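BSU-2 beta-lactamase (PDB 6W5E) probably hydrolyses the amide bond of beta-lactam antibiotics as a class D serine beta-lactamase of Bacillus subtilis. Local coordinates at residues 83-87 against 196-200. Residues are numbered along the deposited sequence; the frame is centred on the assembly and turned at random.
Sequences ALIGL and IVKRM. With EDO (1,2-ethanediol), chain F.
Lys198 NZ is gripped by three groups: the carboxylate of Glu185 in a salt bridge, the carbonyl of Ala183 in a hydrogen bond, and a 1,2-ethanediol, probably from the crystallisation liquor, whose O1 lies 2.9 Å from NZ in a weak hydrogen bond. Extended beyond CG, the lysine chain carries its ammonium group to these three partners. Arg199 NH2 forms a salt bridge with Glu95, while Ile196, Val197 and Met200 present apolar groups to residues 83-87.

Val197 is the centre of that apolar side. Its CG1 stands anti to the backbone N (chi1 171°), which sets CG2 anti to the carbonyl carbon and directs it among three side chains of the facing helix. Leu84 CD2 approaches this methyl most closely, at 3.6 Å, the two side chains crossing at about a right angle. From the next turn Leu87 CD1 reaches the same CG2 at 3.8 Å, and Ala83 CB completes the set at 4.0 Å.

The pair illustrates packing inside the helical part of the beta-lactamase fold. Helix 81-88 follows closely on Lys79, the carboxylated lysine seen in this enzyme and characteristic of class D active sites, and the segments run roughly antiparallel at 141°, their axes 10.6 Å apart at closest approach.

Ile196 and Met200 extend the apolar contact along the second helix. Leu87 CD1 also meets Ile196 CG2 at 3.8 Å, so one leucine methyl bridges two consecutive residues. Met200 bends at its last torsion (chi3 -68°), carrying CE to 3.8 Å from Ala83 CB and a little farther from Leu87 CD1. Leu117 and Met121 of helix 117-122 pack beside this corner, both touching Met200, and Phe189 lies against Leu84.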
ATOM      1  N   ALA A  83      -9.950   1.936  -2.138  1.00 10.36           N
ATOM      2  CA  ALA A  83     -10.792   0.743  -2.140  1.00 10.68           C
ATOM      3  C   ALA A  83     -11.620   0.641  -0.864  1.00  9.72           C
ATOM      4  O   ALA A  83     -12.815   0.330  -0.923  1.00 10.93           O
ATOM      5  CB  ALA A  83      -9.929  -0.506  -2.319  1.00 10.42           C
ATOM      6  N   LEU A  84     -11.009   0.893   0.298  1.00  9.89           N
ATOM      7  CA  LEU A  84     -11.757   0.848   1.553  1.00 10.35           C
ATOM      8  C   LEU A  84     -12.915   1.840   1.543  1.00  9.59           C
ATOM      9  O   LEU A  84     -14.061   1.478   1.837  1.00 10.30           O
ATOM     10  CB  LEU A  84     -10.823   1.127   2.735  1.00 11.87           C
ATOM     11  CG  LEU A  84      -9.827   0.019   3.088  1.00 11.45           C
ATOM     12  CD1 LEU A  84      -8.702   0.584   3.934  1.00 13.19           C
ATOM     13  CD2 LEU A  84     -10.536  -1.131   3.806  1.00 11.63           C
ATOM     14  N   ILE A  85     -12.633   3.103   1.207  1.00 10.77           N
ATOM     15  CA  ILE A  85     -13.691   4.112   1.177  1.00 11.97           C
ATOM     16  C   ILE A  85     -14.740   3.742   0.144  1.00 11.02           C
ATOM     17  O   ILE A  85     -15.950   3.816   0.404  1.00 11.62           O
ATOM     18  CB  ILE A  85     -13.108   5.506   0.893  1.00 12.14           C
ATOM     19  CG1 ILE A  85     -12.152   5.940   2.003  1.00 11.90           C
ATOM     20  CG2 ILE A  85     -14.230   6.522   0.708  1.00 13.41           C
ATOM     21  CD1 ILE A  85     -11.300   7.135   1.600  1.00 13.11           C
ATOM     22  N   GLY A  86     -14.287   3.344  -1.051  1.00 11.11           N
ATOM     23  CA  GLY A  86     -15.213   3.089  -2.140  1.00 11.24           C
ATOM     24  C   GLY A  86     -16.178   1.965  -1.829  1.00 10.66           C
ATOM     25  O   GLY A  86     -17.370   2.065  -2.123  1.00 12.46           O
ATOM     26  N   LEU A  87     -15.679   0.886  -1.218  1.00 10.88           N
ATOM     27  CA  LEU A  87     -16.570  -0.195  -0.811  1.00 10.66           C
ATOM     28  C   LEU A  87     -17.485   0.252   0.321  1.00 11.59           C
ATOM     29  O   LEU A  87     -18.687  -0.047   0.308  1.00 12.56           O
ATOM     30  CB  LEU A  87     -15.741  -1.401  -0.369  1.00 11.27           C
ATOM     31  CG  LEU A  87     -15.020  -2.137  -1.496  1.00 11.07           C
ATOM     32  CD1 LEU A  87     -13.909  -3.041  -0.948  1.00 11.56           C
ATOM     33  CD2 LEU A  87     -16.017  -2.927  -2.344  1.00 11.40           C
ATOM     34  N   ILE A 196     -12.336  -7.919   2.206  1.00 11.86           N
ATOM     35  CA  ILE A 196     -12.212  -7.822   0.750  1.00 11.84           C
ATOM     36  C   ILE A 196     -10.925  -7.101   0.361  1.00 10.96           C
ATOM     37  O   ILE A 196     -10.193  -7.547  -0.529  1.00 10.71           O
ATOM     38  CB  ILE A 196     -13.457  -7.142   0.149  1.00 13.41           C
ATOM     39  CG1 ILE A 196     -14.680  -8.048   0.295  1.00 16.37           C
ATOM     40  CG2 ILE A 196     -13.242  -6.780  -1.316  1.00 14.10           C
ATOM     41  CD1 ILE A 196     -16.005  -7.322   0.168  1.00 17.96           C
ATOM     42  N   VAL A 197     -10.629  -5.969   1.008  1.00 10.58           N
ATOM     43  CA  VAL A 197      -9.430  -5.221   0.624  1.00  9.90           C
ATOM     44  C   VAL A 197      -8.171  -6.031   0.917  1.00  8.93           C
ATOM     45  O   VAL A 197      -7.241  -6.073   0.102  1.00 10.52           O
ATOM     46  CB  VAL A 197      -9.411  -3.824   1.273  1.00 10.12           C
ATOM     47  CG1 VAL A 197      -8.060  -3.140   1.040  1.00 12.69           C
ATOM     48  CG2 VAL A 197     -10.536  -2.989   0.699  1.00 11.51           C
ATOM     49  N   LYS A 198      -8.125  -6.704   2.074  1.00 10.22           N
ATOM     50  CA  LYS A 198      -7.000  -7.593   2.353  1.00 10.73           C
ATOM     51  C   LYS A 198      -6.847  -8.648   1.263  1.00  9.90           C
ATOM     52  O   LYS A 198      -5.738  -8.891   0.776  1.00 10.44           O
ATOM     53  CB  LYS A 198      -7.169  -8.259   3.718  1.00 12.49           C
ATOM     54  CG  LYS A 198      -6.872  -7.357   4.898  1.00 13.45           C
ATOM     55  CD  LYS A 198      -7.048  -8.120   6.209  1.00 15.00           C
ATOM     56  CE  LYS A 198      -6.583  -7.311   7.414  1.00 16.67           C
ATOM     57  NZ  LYS A 198      -6.711  -8.097   8.674  1.00 16.22           N
ATOM     58  N   ARG A 199      -7.953  -9.282   0.858  1.00 10.40           N
ATOM     59  CA  ARG A 199      -7.865 -10.291  -0.191  1.00 11.58           C
ATOM     60  C   ARG A 199      -7.318  -9.694  -1.483  1.00  9.67           C
ATOM     61  O   ARG A 199      -6.489 -10.317  -2.157  1.00 11.22           O
ATOM     62  CB  ARG A 199      -9.226 -10.947  -0.429  1.00 13.67           C
ATOM     63  CG  ARG A 199      -9.617 -11.918   0.677  1.00 18.41           C
ATOM     64  CD  ARG A 199     -10.595 -12.980   0.198  1.00 21.14           C
ATOM     65  NE  ARG A 199     -11.753 -12.389  -0.460  1.00 19.65           N
ATOM     66  CZ  ARG A 199     -12.887 -12.071   0.157  1.00 20.36           C
ATOM     67  NH1 ARG A 199     -13.017 -12.272   1.465  1.00 20.66           N
ATOM     68  NH2 ARG A 199     -13.883 -11.532  -0.535  1.00 18.80           N
ATOM     69  N   MET A 200      -7.739  -8.472  -1.823  1.00 10.41           N
ATOM     70  CA  MET A 200      -7.243  -7.842  -3.039  1.00  9.87           C
ATOM     71  C   MET A 200      -5.756  -7.535  -2.967  1.00 10.55           C
ATOM     72  O   MET A 200      -5.122  -7.392  -4.013  1.00 11.17           O
ATOM     73  CB  MET A 200      -8.004  -6.544  -3.339  1.00 10.67           C
ATOM     74  CG  MET A 200      -9.478  -6.758  -3.658  1.00 10.63           C
ATOM     75  SD  MET A 200     -10.318  -5.276  -4.252  1.00 14.49           S
ATOM     76  CE  MET A 200     -10.342  -4.239  -2.820  1.00 14.09           C
TER
HETATM   77  C1  EDO F 305      -3.818  -9.483   9.540  0.52 28.25           C
HETATM   78  O1  EDO F 305      -4.549  -9.992   8.419  0.52 29.12           O
HETATM   79  C2  EDO F 305      -2.472  -8.946   9.070  0.52 28.50           C
HETATM   80  O2  EDO F 305      -1.766  -9.977   8.370  0.52 28.60           O